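Local coordinates for hypothetical protein ybgI (Escherichia coli, Escherichia coli O157:H7, PDB 1NMO), which is of uncertain function but binds two metal ions in a ring-shaped hexamer and may be involved in degrading radiation-damaged nucleotides, at residues Q46-E51 and D58-H63; H64-K69 and N81-L86; L116-M121 and Q166-C171; G122-L127 and I179-R184. One frame throughout, in Å; residues are numbered along the deposited sequence.

Contact 1. Residues Q46-E51 and D58-H63. With FE (Fe (III) ion), chain H.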
loop_
_atom_site.group_PDB
_atom_site.type_symbol
_atom_site.label_atom_id
_atom_site.label_comp_id
_atom_site.label_asym_id
_atom_site.label_seq_id
_atom_site.Cartn_x
_atom_site.Cartn_y
_atom_site.Cartn_z
ATOM N N GLN A 46 22.561 17.093 -12.575
ATOM C CA GLN A 46 23.631 16.932 -11.601
ATOM C C GLN A 46 23.926 15.448 -11.458
ATOM O O GLN A 46 25.071 15.059 -11.274
ATOM C CB GLN A 46 23.151 17.395 -10.242
ATOM C CG GLN A 46 24.307 17.441 -9.206
ATOM C CD GLN A 46 25.254 18.532 -9.592
ATOM O OE1 GLN A 46 24.792 19.673 -9.838
ATOM N NE2 GLN A 46 26.562 18.231 -9.681
ATOM N N ALA A 47 22.894 14.597 -11.518
ATOM C CA ALA A 47 23.102 13.163 -11.327
ATOM C C ALA A 47 24.016 12.536 -12.361
ATOM O O ALA A 47 24.807 11.689 -12.013
ATOM C CB ALA A 47 21.737 12.424 -11.267
ATOM N N LEU A 48 23.958 12.953 -13.611
ATOM C CA LEU A 48 24.839 12.409 -14.692
ATOM C C LEU A 48 26.205 12.936 -14.470
ATOM O O LEU A 48 27.243 12.267 -14.634
ATOM C CB LEU A 48 24.458 12.944 -16.073
ATOM C CG LEU A 48 24.247 12.137 -17.329
ATOM C CD1 LEU A 48 24.782 12.842 -18.603
ATOM C CD2 LEU A 48 24.781 10.771 -17.121
ATOM N N LEU A 49 26.244 14.205 -14.148
ATOM C CA LEU A 49 27.550 14.864 -13.923
ATOM C C LEU A 49 28.277 14.221 -12.750
ATOM O O LEU A 49 29.494 14.084 -12.728
ATOM C CB LEU A 49 27.235 16.302 -13.653
ATOM C CG LEU A 49 27.470 17.339 -14.738
ATOM C CD1 LEU A 49 27.358 16.851 -16.101
ATOM C CD2 LEU A 49 26.633 18.508 -14.435
ATOM N N ASP A 50 27.550 13.841 -11.725
ATOM C CA ASP A 50 28.259 13.199 -10.633
ATOM C C ASP A 50 28.744 11.816 -11.166
ATOM O O ASP A 50 29.826 11.323 -10.815
ATOM C CB ASP A 50 27.341 13.008 -9.408
ATOM C CG ASP A 50 26.799 14.331 -8.848
ATOM O OD1 ASP A 50 27.457 15.416 -9.012
ATOM O OD2 ASP A 50 25.735 14.264 -8.195
ATOM N N GLU A 51 27.944 11.150 -11.981
ATOM C CA GLU A 51 28.437 9.865 -12.448
ATOM C C GLU A 51 29.639 10.071 -13.325
ATOM O O GLU A 51 30.519 9.197 -13.315
ATOM C CB GLU A 51 27.418 9.082 -13.231
ATOM C CG GLU A 51 26.526 8.213 -12.353
ATOM C CD GLU A 51 27.266 7.031 -11.722
ATOM O OE1 GLU A 51 27.716 6.131 -12.441
ATOM O OE2 GLU A 51 27.404 7.003 -10.488
ATOM N N ASP A 58 36.185 12.355 -19.331
ATOM C CA ASP A 58 36.792 13.562 -19.941
ATOM C C ASP A 58 35.679 14.432 -20.670
ATOM O O ASP A 58 35.864 15.632 -20.972
ATOM C CB ASP A 58 37.798 13.172 -21.009
ATOM C CG ASP A 58 38.948 12.389 -20.456
ATOM O OD1 ASP A 58 39.505 12.773 -19.398
ATOM O OD2 ASP A 58 39.316 11.389 -21.096
ATOM N N ALA A 59 34.552 13.820 -20.998
ATOM C CA ALA A 59 33.494 14.595 -21.640
ATOM C C ALA A 59 32.150 14.035 -21.262
ATOM O O ALA A 59 32.025 12.875 -20.863
ATOM C CB ALA A 59 33.634 14.549 -23.113
ATOM N N VAL A 60 31.136 14.867 -21.425
ATOM C CA VAL A 60 29.769 14.416 -21.223
ATOM C C VAL A 60 29.027 14.816 -22.470
ATOM O O VAL A 60 29.214 15.940 -22.955
ATOM C CB VAL A 60 29.105 15.105 -20.052
ATOM C CG1 VAL A 60 27.587 14.765 -19.989
ATOM C CG2 VAL A 60 29.748 14.583 -18.862
ATOM N N ILE A 61 28.256 13.882 -23.042
ATOM C CA ILE A 61 27.473 14.212 -24.224
ATOM C C ILE A 61 25.981 13.920 -23.906
ATOM O O ILE A 61 25.654 12.874 -23.309
ATOM C CB ILE A 61 27.934 13.418 -25.449
ATOM C CG1 ILE A 61 29.432 13.650 -25.713
ATOM C CG2 ILE A 61 27.063 13.862 -26.616
ATOM C CD1 ILE A 61 29.997 12.986 -26.989
ATOM N N VAL A 62 25.088 14.843 -24.284
ATOM C CA VAL A 62 23.682 14.734 -23.947
ATOM C C VAL A 62 22.734 15.235 -25.004
ATOM O O VAL A 62 23.185 15.856 -25.960
ATOM C CB VAL A 62 23.338 15.579 -22.685
ATOM C CG1 VAL A 62 24.067 15.070 -21.457
ATOM C CG2 VAL A 62 23.659 17.002 -22.924
ATOM N N HIS A 63 21.437 14.888 -24.873
ATOM C CA HIS A 63 20.436 15.395 -25.790
ATOM C C HIS A 63 19.979 16.786 -25.318
ATOM O O HIS A 63 19.678 17.637 -26.159
ATOM C CB HIS A 63 19.248 14.493 -25.850
ATOM C CG HIS A 63 18.166 14.949 -26.792
ATOM N ND1 HIS A 63 18.421 15.575 -28.005
ATOM C CD2 HIS A 63 16.808 14.864 -26.686
ATOM C CE1 HIS A 63 17.263 15.862 -28.593
ATOM N NE2 HIS A 63 16.265 15.449 -27.812
HETATM FE FE FE H . 13.886 15.957 -28.512
HETATM O O HOH W 1 11.865 16.412 -29.671
#
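Leu49 and Val60 mark the closest backbone approach, their CA atoms 7.6 Å apart, where helix 46-51 runs roughly antiparallel to strand 59-62, with 146° between the N-to-C directions. The short axes come to within 9.7 Å, a separation bridged by apolar side chains. Leu48 carries most of the load: its CD1 methyl enters between two alternate residues of the strand, 3.7 Å from Val60 CG1 and equally 3.7 Å from Val62 CG1. It meets Val60 at a slant but runs past Val62 in the reverse sense. Both valines touch with CG1, but their rotation about the CA-CB bond differs: CG1 lies anti to the backbone N in Val60 (chi1 172°) and anti to the carbonyl carbon in Val62. Leu49 comes in more loosely, with CD1 4.3 Å from Val60 CG2, the other methyl of that valine. Val39 and Leu93, from the flanking strands, continue the apolar layer. At the end of the strand the chain turns and presents His63, whose NE2 binds an iron ion at 2.5 Å in the ring plane. A hydrogen bond from ND1 to Trp96 O restrains the ring's rotation. A water, Asp101 and Glu219 are the ion's other ligands. This is the helix-on-sheet layer of a beta-alpha-beta unit (37-41, 46-54, 59-62), with a metal ligand placed just past its second parallel strand.

Contact 2. Residues H64-K69 and N81-L86. With FE (Fe (III) ion), chain G.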
loop_
_atom_site.group_PDB
_atom_site.type_symbol
_atom_site.label_atom_id
_atom_site.label_comp_id
_atom_site.label_asym_id
_atom_site.label_seq_id
_atom_site.Cartn_x
_atom_site.Cartn_y
_atom_site.Cartn_z
ATOM N N HIS A 64 19.922 16.992 -23.985
ATOM C CA HIS A 64 19.516 18.262 -23.353
ATOM C C HIS A 64 20.633 18.883 -22.481
ATOM O O HIS A 64 20.860 18.503 -21.313
ATOM C CB HIS A 64 18.311 18.066 -22.438
ATOM C CG HIS A 64 17.096 17.535 -23.116
ATOM N ND1 HIS A 64 16.671 16.234 -22.957
ATOM C CD2 HIS A 64 16.199 18.131 -23.938
ATOM C CE1 HIS A 64 15.560 16.055 -23.640
ATOM N NE2 HIS A 64 15.250 17.187 -24.241
ATOM N N GLY A 65 21.331 19.869 -23.034
ATOM C CA GLY A 65 22.418 20.493 -22.285
ATOM C C GLY A 65 21.918 21.778 -21.712
ATOM O O GLY A 65 20.804 21.794 -21.187
ATOM N N TYR A 66 22.683 22.875 -21.848
ATOM C CA TYR A 66 22.262 24.154 -21.223
ATOM C C TYR A 66 22.081 25.330 -22.198
ATOM O O TYR A 66 22.048 25.159 -23.418
ATOM C CB TYR A 66 23.304 24.571 -20.175
ATOM C CG TYR A 66 23.718 23.501 -19.177
ATOM C CD1 TYR A 66 22.819 22.583 -18.741
ATOM C CD2 TYR A 66 25.046 23.410 -18.676
ATOM C CE1 TYR A 66 23.194 21.569 -17.850
ATOM C CE2 TYR A 66 25.418 22.391 -17.766
ATOM C CZ TYR A 66 24.466 21.469 -17.378
ATOM O OH TYR A 66 24.715 20.357 -16.563
ATOM N N PHE A 67 21.926 26.524 -21.629
ATOM C CA PHE A 67 21.856 27.769 -22.423
ATOM C C PHE A 67 20.711 27.835 -23.409
ATOM O O PHE A 67 20.921 28.206 -24.564
ATOM C CB PHE A 67 23.161 27.896 -23.182
ATOM C CG PHE A 67 24.360 27.629 -22.309
ATOM C CD1 PHE A 67 24.464 28.257 -21.075
ATOM C CD2 PHE A 67 25.355 26.766 -22.701
ATOM C CE1 PHE A 67 25.548 28.021 -20.240
ATOM C CE2 PHE A 67 26.422 26.529 -21.893
ATOM C CZ PHE A 67 26.511 27.175 -20.641
ATOM N N TRP A 68 19.523 27.410 -22.962
ATOM C CA TRP A 68 18.294 27.456 -23.771
ATOM C C TRP A 68 17.891 28.931 -24.018
ATOM O O TRP A 68 18.054 29.822 -23.132
ATOM C CB TRP A 68 17.149 26.732 -23.046
ATOM C CG TRP A 68 17.416 25.277 -22.933
ATOM C CD1 TRP A 68 18.120 24.655 -21.911
ATOM C CD2 TRP A 68 17.246 24.263 -23.976
ATOM N NE1 TRP A 68 18.421 23.330 -22.272
ATOM C CE2 TRP A 68 17.895 23.058 -23.508
ATOM C CE3 TRP A 68 16.618 24.248 -25.252
ATOM C CZ2 TRP A 68 17.933 21.860 -24.279
ATOM C CZ3 TRP A 68 16.661 23.051 -26.019
ATOM C CH2 TRP A 68 17.314 21.876 -25.521
ATOM N N LYS A 69 17.332 29.151 -25.210
ATOM C CA LYS A 69 16.926 30.466 -25.577
ATOM C C LYS A 69 15.906 31.004 -24.575
ATOM O O LYS A 69 14.892 30.340 -24.198
ATOM C CB LYS A 69 16.367 30.514 -27.017
ATOM C CG LYS A 69 16.465 31.919 -27.673
ATOM C CD LYS A 69 17.462 31.971 -28.913
ATOM C CE LYS A 69 17.352 30.726 -29.860
ATOM N NZ LYS A 69 16.076 30.604 -30.688
ATOM N N ASN A 81 25.921 24.675 -9.553
ATOM C CA ASN A 81 26.374 23.336 -9.099
ATOM C C ASN A 81 26.855 22.523 -10.279
ATOM O O ASN A 81 27.908 21.896 -10.224
ATOM C CB ASN A 81 25.253 22.585 -8.423
ATOM C CG ASN A 81 24.790 23.270 -7.119
ATOM O OD1 ASN A 81 25.586 23.914 -6.416
ATOM N ND2 ASN A 81 23.507 23.103 -6.782
ATOM N N ARG A 82 26.091 22.601 -11.366
ATOM C CA ARG A 82 26.392 21.855 -12.544
ATOM C C ARG A 82 27.647 22.335 -13.242
ATOM O O ARG A 82 28.457 21.539 -13.727
ATOM C CB ARG A 82 25.218 21.973 -13.466
ATOM C CG ARG A 82 24.052 21.276 -13.030
ATOM C CD ARG A 82 22.824 21.762 -13.893
ATOM N NE ARG A 82 21.730 20.844 -13.529
ATOM C CZ ARG A 82 20.721 20.528 -14.302
ATOM N NH1 ARG A 82 20.615 21.068 -15.499
ATOM N NH2 ARG A 82 19.854 19.604 -13.883
ATOM N N LEU A 83 27.791 23.662 -13.333
ATOM C CA LEU A 83 28.917 24.248 -14.008
ATOM C C LEU A 83 30.169 24.162 -13.114
ATOM O O LEU A 83 31.315 24.105 -13.637
ATOM C CB LEU A 83 28.596 25.714 -14.385
ATOM C CG LEU A 83 27.530 25.872 -15.440
ATOM C CD1 LEU A 83 27.151 27.299 -15.651
ATOM C CD2 LEU A 83 28.059 25.238 -16.689
ATOM N N LYS A 84 29.997 24.165 -11.788
ATOM C CA LYS A 84 31.175 24.053 -10.952
ATOM C C LYS A 84 31.617 22.639 -11.168
ATOM O O LYS A 84 32.800 22.364 -11.344
ATOM C CB LYS A 84 30.870 24.152 -9.463
ATOM C CG LYS A 84 32.166 24.045 -8.584
ATOM C CD LYS A 84 31.873 24.134 -7.069
ATOM C CE LYS A 84 33.143 23.937 -6.234
ATOM N NZ LYS A 84 32.828 23.875 -4.718
ATOM N N THR A 85 30.681 21.704 -11.150
ATOM C CA THR A 85 31.120 20.329 -11.285
ATOM C C THR A 85 31.898 20.094 -12.611
ATOM O O THR A 85 32.921 19.400 -12.649
ATOM C CB THR A 85 29.935 19.408 -11.241
ATOM O OG1 THR A 85 29.278 19.515 -9.966
ATOM C CG2 THR A 85 30.436 17.989 -11.417
ATOM N N LEU A 86 31.420 20.654 -13.705
ATOM C CA LEU A 86 32.091 20.487 -14.999
ATOM C C LEU A 86 33.389 21.286 -15.019
ATOM O O LEU A 86 34.485 20.766 -15.359
ATOM C CB LEU A 86 31.181 21.041 -16.152
ATOM C CG LEU A 86 29.902 20.263 -16.529
ATOM C CD1 LEU A 86 28.882 21.100 -17.282
ATOM C CD2 LEU A 86 30.313 19.063 -17.332
HETATM FE FE FE G . 13.603 16.482 -25.403
#
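Tyr66, from a segment without regular secondary structure, pushes its ring against helix 81-86 and lays its phenol end on the carbon chain of Arg82. Its CG lies anti to the carbonyl carbon (chi1 -49°), which puts the phenol against the helix. The hydroxyl oxygen Tyr66 OH sits 3.5 Å from Arg82 CB, yet its polar partner is Ala44 O. The extended arginine carries its guanidinium back past the ring, bringing NH1 to 3.5 Å from Tyr66 CE1. The two planes are 29° apart and the approach is oblique, so a true stack is not formed; the charged end instead makes a salt bridge through NH2 to Glu205 of the second subunit. On the other flank of the phenol, Leu86 CD1 meets the ring edge at CE2, 3.7 Å away, and Leu83 CD2 approaches the same CE2 obliquely at 4.0 Å. The segment belongs to the crossover of a beta-alpha-beta unit, leading from strand 59-62 to helix 78-88, which returns to the parallel strand 92-95. Within the segment, Trp68 NE1 bonds to Gly65 O at 3.0 Å, the donor standing above the carbonyl plane (49° out of it). One face of the Phe67 ring is covered by Tyr66 CB, which lies over the ring centre. His64, at the start of the segment, binds the second iron ion through NE2 at 2.1 Å, a site completed by His215 and Glu219.

Contact 3. Residues L116-M121 and Q166-C171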
loop_
_atom_site.group_PDB
_atom_site.type_symbol
_atom_site.label_atom_id
_atom_site.label_comp_id
_atom_site.label_asym_id
_atom_site.label_seq_id
_atom_site.Cartn_x
_atom_site.Cartn_y
_atom_site.Cartn_z
ATOM N N LEU A 116 9.985 0.180 -31.935
ATOM C CA LEU A 116 8.594 -0.214 -31.909
ATOM C C LEU A 116 8.215 -0.958 -33.131
ATOM O O LEU A 116 7.044 -1.302 -33.332
ATOM C CB LEU A 116 7.679 0.968 -31.729
ATOM C CG LEU A 116 8.014 1.859 -30.525
ATOM C CD1 LEU A 116 7.184 3.090 -30.664
ATOM C CD2 LEU A 116 7.724 1.167 -29.228
ATOM N N GLY A 117 9.193 -1.245 -33.968
ATOM C CA GLY A 117 8.863 -2.043 -35.143
ATOM C C GLY A 117 8.035 -1.317 -36.148
ATOM O O GLY A 117 7.101 -1.861 -36.705
ATOM N N ILE A 118 8.373 -0.076 -36.408
ATOM C CA ILE A 118 7.622 0.694 -37.399
ATOM C C ILE A 118 8.494 0.982 -38.595
ATOM O O ILE A 118 9.620 1.457 -38.492
ATOM C CB ILE A 118 7.170 2.064 -36.843
ATOM C CG1 ILE A 118 6.411 1.852 -35.498
ATOM C CG2 ILE A 118 6.276 2.829 -37.916
ATOM C CD1 ILE A 118 5.838 3.219 -34.904
ATOM N N THR A 119 7.965 0.719 -39.767
ATOM C CA THR A 119 8.714 0.984 -40.995
ATOM C C THR A 119 8.518 2.453 -41.344
ATOM O O THR A 119 7.406 2.883 -41.617
ATOM C CB THR A 119 8.131 0.096 -42.168
ATOM O OG1 THR A 119 8.067 -1.281 -41.726
ATOM C CG2 THR A 119 9.019 0.205 -43.418
ATOM N N VAL A 120 9.576 3.211 -41.397
ATOM C CA VAL A 120 9.454 4.619 -41.727
ATOM C C VAL A 120 9.137 4.731 -43.202
ATOM O O VAL A 120 9.755 4.011 -44.017
ATOM C CB VAL A 120 10.795 5.377 -41.463
ATOM C CG1 VAL A 120 10.738 6.801 -42.096
ATOM C CG2 VAL A 120 11.061 5.489 -39.949
HETATM N N MSE A 121 8.244 5.653 -43.577
HETATM C CA MSE A 121 7.873 5.744 -44.981
HETATM C C MSE A 121 7.979 7.104 -45.609
HETATM O O MSE A 121 7.969 7.220 -46.832
HETATM C CB MSE A 121 6.467 5.177 -45.199
HETATM C CG MSE A 121 6.455 3.698 -45.263
HETATM SE SE MSE A 121 4.627 3.041 -45.328
HETATM C CE MSE A 121 5.180 1.124 -45.221
ATOM N N GLN A 166 -2.564 0.895 -38.032
ATOM C CA GLN A 166 -1.568 0.496 -39.036
ATOM C C GLN A 166 -0.587 1.645 -39.329
ATOM O O GLN A 166 0.603 1.480 -39.196
ATOM C CB GLN A 166 -2.274 0.052 -40.372
ATOM C CG GLN A 166 -1.265 -0.007 -41.536
ATOM C CD GLN A 166 -1.579 -1.101 -42.535
ATOM O OE1 GLN A 166 -0.669 -1.683 -43.165
ATOM N NE2 GLN A 166 -2.846 -1.393 -42.691
ATOM N N ARG A 167 -1.123 2.798 -39.728
ATOM C CA ARG A 167 -0.331 3.976 -40.101
ATOM C C ARG A 167 -0.180 4.835 -38.874
ATOM O O ARG A 167 -1.151 5.133 -38.187
ATOM C CB ARG A 167 -1.050 4.717 -41.273
ATOM C CG ARG A 167 -0.453 6.051 -41.688
ATOM C CD ARG A 167 -1.227 6.582 -42.954
ATOM N NE ARG A 167 -0.949 5.629 -44.030
ATOM C CZ ARG A 167 -0.601 5.970 -45.265
ATOM N NH1 ARG A 167 -0.518 7.265 -45.591
ATOM N NH2 ARG A 167 -0.233 5.004 -46.139
ATOM N N VAL A 168 1.039 5.242 -38.601
ATOM C CA VAL A 168 1.375 5.996 -37.391
ATOM C C VAL A 168 2.268 7.228 -37.649
ATOM O O VAL A 168 2.915 7.320 -38.713
ATOM C CB VAL A 168 2.160 5.029 -36.503
ATOM C CG1 VAL A 168 2.640 5.720 -35.291
ATOM C CG2 VAL A 168 1.263 3.887 -36.119
ATOM N N ALA A 169 2.269 8.231 -36.765
ATOM C CA ALA A 169 3.275 9.285 -37.011
ATOM C C ALA A 169 3.778 9.533 -35.580
ATOM O O ALA A 169 3.121 9.112 -34.628
ATOM C CB ALA A 169 2.687 10.548 -37.657
ATOM N N TRP A 170 4.901 10.207 -35.379
ATOM C CA TRP A 170 5.359 10.332 -34.026
ATOM C C TRP A 170 6.356 11.427 -33.946
ATOM O O TRP A 170 6.854 11.860 -34.990
ATOM C CB TRP A 170 6.015 9.021 -33.618
ATOM C CG TRP A 170 7.246 8.618 -34.415
ATOM C CD1 TRP A 170 8.544 8.877 -34.116
ATOM C CD2 TRP A 170 7.266 7.905 -35.678
ATOM N NE1 TRP A 170 9.380 8.381 -35.105
ATOM C CE2 TRP A 170 8.625 7.779 -36.069
ATOM C CE3 TRP A 170 6.256 7.362 -36.518
ATOM C CZ2 TRP A 170 9.009 7.123 -37.256
ATOM C CZ3 TRP A 170 6.630 6.707 -37.720
ATOM C CH2 TRP A 170 7.988 6.599 -38.067
ATOM N N CYS A 171 6.644 11.892 -32.735
ATOM C CA CYS A 171 7.703 12.894 -32.540
ATOM C C CYS A 171 8.141 12.588 -31.129
ATOM O O CYS A 171 7.299 12.627 -30.276
ATOM C CB CYS A 171 7.196 14.352 -32.606
ATOM S SG CYS A 171 8.596 15.528 -32.354
#
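Ile118 fills the notch between Val168 and Trp170, which stand on the same side of strand 166-170. Its two branches divide the work: CD1 reaches Val168 CG1 at 4.1 Å, while CG2 settles at 3.9 Å from Trp170 CZ3. The side chains of Ile118 and Val168 cross at about a right angle, whereas Ile118 and the indole run past each other in opposite directions. Trp170 is the large bump. With chi1 62° its CG lies between the backbone N and the carbonyl carbon, and the six-membered ring projects toward strand 118-121. Val120 abuts the rim edge-on, CG2 lying near the ring plane, 3.8 Å from Trp170 CZ2. NE1, on the five-membered ring, hydrogen-bonds Asn109 O, which fixes the turn of the indole, and Ala113 of helix 108-116 touches both Val120 and the ring. Gly117, in a Schellman motif, ends that helix just before the strand begins. The short strand axes lie 8.7 Å apart. In this mixed six-stranded sheet, edge strand 118-123 crosses strand 165-170 at 72° over the side bearing Val168 and Trp170, while strand 128-137 pairs with both.

Contact 4. Residues G122-L127 and I179-R184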
loop_
_atom_site.group_PDB
_atom_site.type_symbol
_atom_site.label_atom_id
_atom_site.label_comp_id
_atom_site.label_asym_id
_atom_site.label_seq_id
_atom_site.Cartn_x
_atom_site.Cartn_y
_atom_site.Cartn_z
ATOM N N GLY A 122 8.099 8.108 -44.756
ATOM C CA GLY A 122 8.231 9.499 -45.170
ATOM C C GLY A 122 8.211 10.456 -43.959
ATOM O O GLY A 122 8.473 10.086 -42.802
ATOM N N GLU A 123 7.942 11.725 -44.212
ATOM C CA GLU A 123 7.847 12.646 -43.109
ATOM C C GLU A 123 6.719 13.577 -43.446
ATOM O O GLU A 123 6.409 13.826 -44.610
ATOM C CB GLU A 123 9.173 13.357 -42.797
ATOM C CG GLU A 123 9.581 14.537 -43.593
ATOM C CD GLU A 123 10.491 15.465 -42.771
ATOM O OE1 GLU A 123 11.483 15.009 -42.156
ATOM O OE2 GLU A 123 10.223 16.689 -42.727
ATOM N N ILE A 124 6.002 13.976 -42.428
ATOM C CA ILE A 124 4.881 14.868 -42.582
ATOM C C ILE A 124 5.421 16.313 -42.463
ATOM O O ILE A 124 4.952 17.235 -43.130
ATOM C CB ILE A 124 3.874 14.597 -41.416
ATOM C CG1 ILE A 124 3.337 13.169 -41.479
ATOM C CG2 ILE A 124 2.744 15.588 -41.460
ATOM C CD1 ILE A 124 2.262 12.903 -40.407
ATOM N N GLU A 125 6.395 16.502 -41.588
ATOM C CA GLU A 125 7.015 17.796 -41.319
ATOM C C GLU A 125 8.390 17.435 -40.783
ATOM O O GLU A 125 8.654 16.286 -40.392
ATOM C CB GLU A 125 6.313 18.482 -40.187
ATOM C CG GLU A 125 5.117 19.242 -40.607
ATOM C CD GLU A 125 4.351 19.750 -39.357
ATOM O OE1 GLU A 125 5.006 20.195 -38.406
ATOM O OE2 GLU A 125 3.105 19.727 -39.331
ATOM N N PRO A 126 9.292 18.411 -40.702
ATOM C CA PRO A 126 10.637 18.155 -40.207
ATOM C C PRO A 126 10.830 17.191 -38.973
ATOM O O PRO A 126 11.632 16.175 -39.009
ATOM C CB PRO A 126 11.160 19.603 -39.982
ATOM C CG PRO A 126 10.647 20.324 -41.198
ATOM C CD PRO A 126 9.138 19.820 -41.113
ATOM N N LEU A 127 10.159 17.434 -37.869
ATOM C CA LEU A 127 10.436 16.481 -36.794
ATOM C C LEU A 127 9.339 15.447 -36.598
ATOM O O LEU A 127 9.202 14.893 -35.477
ATOM C CB LEU A 127 10.554 17.260 -35.497
ATOM C CG LEU A 127 11.739 18.249 -35.499
ATOM C CD1 LEU A 127 11.462 19.356 -34.468
ATOM C CD2 LEU A 127 13.074 17.459 -35.149
ATOM N N ILE A 179 0.220 16.848 -33.005
ATOM C CA ILE A 179 -0.863 15.969 -33.272
ATOM C C ILE A 179 -1.870 16.414 -34.342
ATOM O O ILE A 179 -2.399 15.564 -35.110
ATOM C CB ILE A 179 -1.617 15.629 -31.978
ATOM C CG1 ILE A 179 -2.668 14.552 -32.296
ATOM C CG2 ILE A 179 -2.289 16.896 -31.355
ATOM C CD1 ILE A 179 -3.286 13.822 -31.000
ATOM N N ASP A 180 -2.157 17.717 -34.439
ATOM C CA ASP A 180 -3.165 18.125 -35.405
ATOM C C ASP A 180 -2.622 17.989 -36.811
ATOM O O ASP A 180 -3.315 17.475 -37.706
ATOM C CB ASP A 180 -3.600 19.540 -35.196
ATOM C CG ASP A 180 -4.432 19.727 -33.945
ATOM O OD1 ASP A 180 -5.025 18.745 -33.405
ATOM O OD2 ASP A 180 -4.475 20.917 -33.522
ATOM N N SER A 181 -1.383 18.425 -37.009
ATOM C CA SER A 181 -0.858 18.301 -38.320
ATOM C C SER A 181 -0.783 16.795 -38.703
ATOM O O SER A 181 -0.918 16.464 -39.880
ATOM C CB SER A 181 0.486 19.004 -38.392
ATOM O OG SER A 181 1.457 18.021 -38.562
ATOM N N ALA A 182 -0.592 15.871 -37.759
ATOM C CA ALA A 182 -0.573 14.450 -38.164
ATOM C C ALA A 182 -1.959 14.040 -38.512
ATOM O O ALA A 182 -2.137 13.288 -39.409
ATOM C CB ALA A 182 -0.060 13.557 -37.063
ATOM N N ALA A 183 -2.975 14.477 -37.776
ATOM C CA ALA A 183 -4.349 14.096 -38.122
ATOM C C ALA A 183 -4.732 14.508 -39.591
ATOM O O ALA A 183 -5.397 13.777 -40.345
ATOM C CB ALA A 183 -5.337 14.760 -37.114
ATOM N N ARG A 184 -4.375 15.732 -39.952
ATOM C CA ARG A 184 -4.642 16.260 -41.270
ATOM C C ARG A 184 -3.973 15.304 -42.264
ATOM O O ARG A 184 -4.609 14.845 -43.189
ATOM C CB ARG A 184 -4.013 17.642 -41.380
ATOM C CG ARG A 184 -4.832 18.694 -42.093
ATOM C CD ARG A 184 -5.147 19.763 -41.094
ATOM N NE ARG A 184 -3.903 20.396 -40.604
ATOM C CZ ARG A 184 -3.703 20.809 -39.339
ATOM N NH1 ARG A 184 -4.686 20.630 -38.428
ATOM N NH2 ARG A 184 -2.551 21.426 -38.982
#
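Ile124 and Glu125 both face strand 128-137 in a classic beta bulge, and it is this pair that meets helix 179-184, where Ile124 and Ala182 have CA atoms 7.0 Å apart. The apolar part belongs to Ile124. Its CD1 lies against the helix backbone, 3.9 Å from Ala182 CA, with the Ala182 methyl CB at 4.1 Å from the same CD1. The other branch, placed anti to the backbone N, directs CG2 toward the preceding residue, at 4.0 Å from Ser181 OG. Ala169 of strand 165-170 touches both Ile124 and Ala182, so the bulge, the helix and the central strand share one small apolar patch. The polar part is a single bond across the contact, from Ser181 OG to Glu125 OE2. The O-O distance is very short and OE2 is too close to the serine CB, so this bond is doubtful in detail. Glu125 gets there with its chain stretched out beyond CG. Its carboxylate and the Arg184 guanidinium are near each other but not in contact, and the unsure place of OE2 makes their separation uncertain. Asp180, one residue before Ser181, hydrogen-bonds Ser202 through OD1 and packs on Met78 of the second subunit. Arg184 folds back over its own helix: one face of its guanidinium is covered toward the rim by Asp180 O, 3.5 Å above the plane.

Overall arrangement
Along the chain, contact 1 closes before contact 2 opens, and both precede contacts 3 and 4, whose segments alternate. The contacts form two pairs. Centres of contacts 1 and 2 are 10 Å apart, joined where Gln46 of helix 46-54 meets helix 78-88 beside the five-stranded sheet. Centres of contacts 3 and 4 are 12 Å apart, sharing strand 118-123 of the six-stranded sheet and meeting at Ala169. Between the pairs, centres lie 31 to 34 Å apart, on opposite sides of the chain's centre. The iron ions are held by His63 and His64 of the first pair's segments with Asp101, His215 and Glu219 from later in the chain, so the dinuclear site draws on distant parts of the sequence.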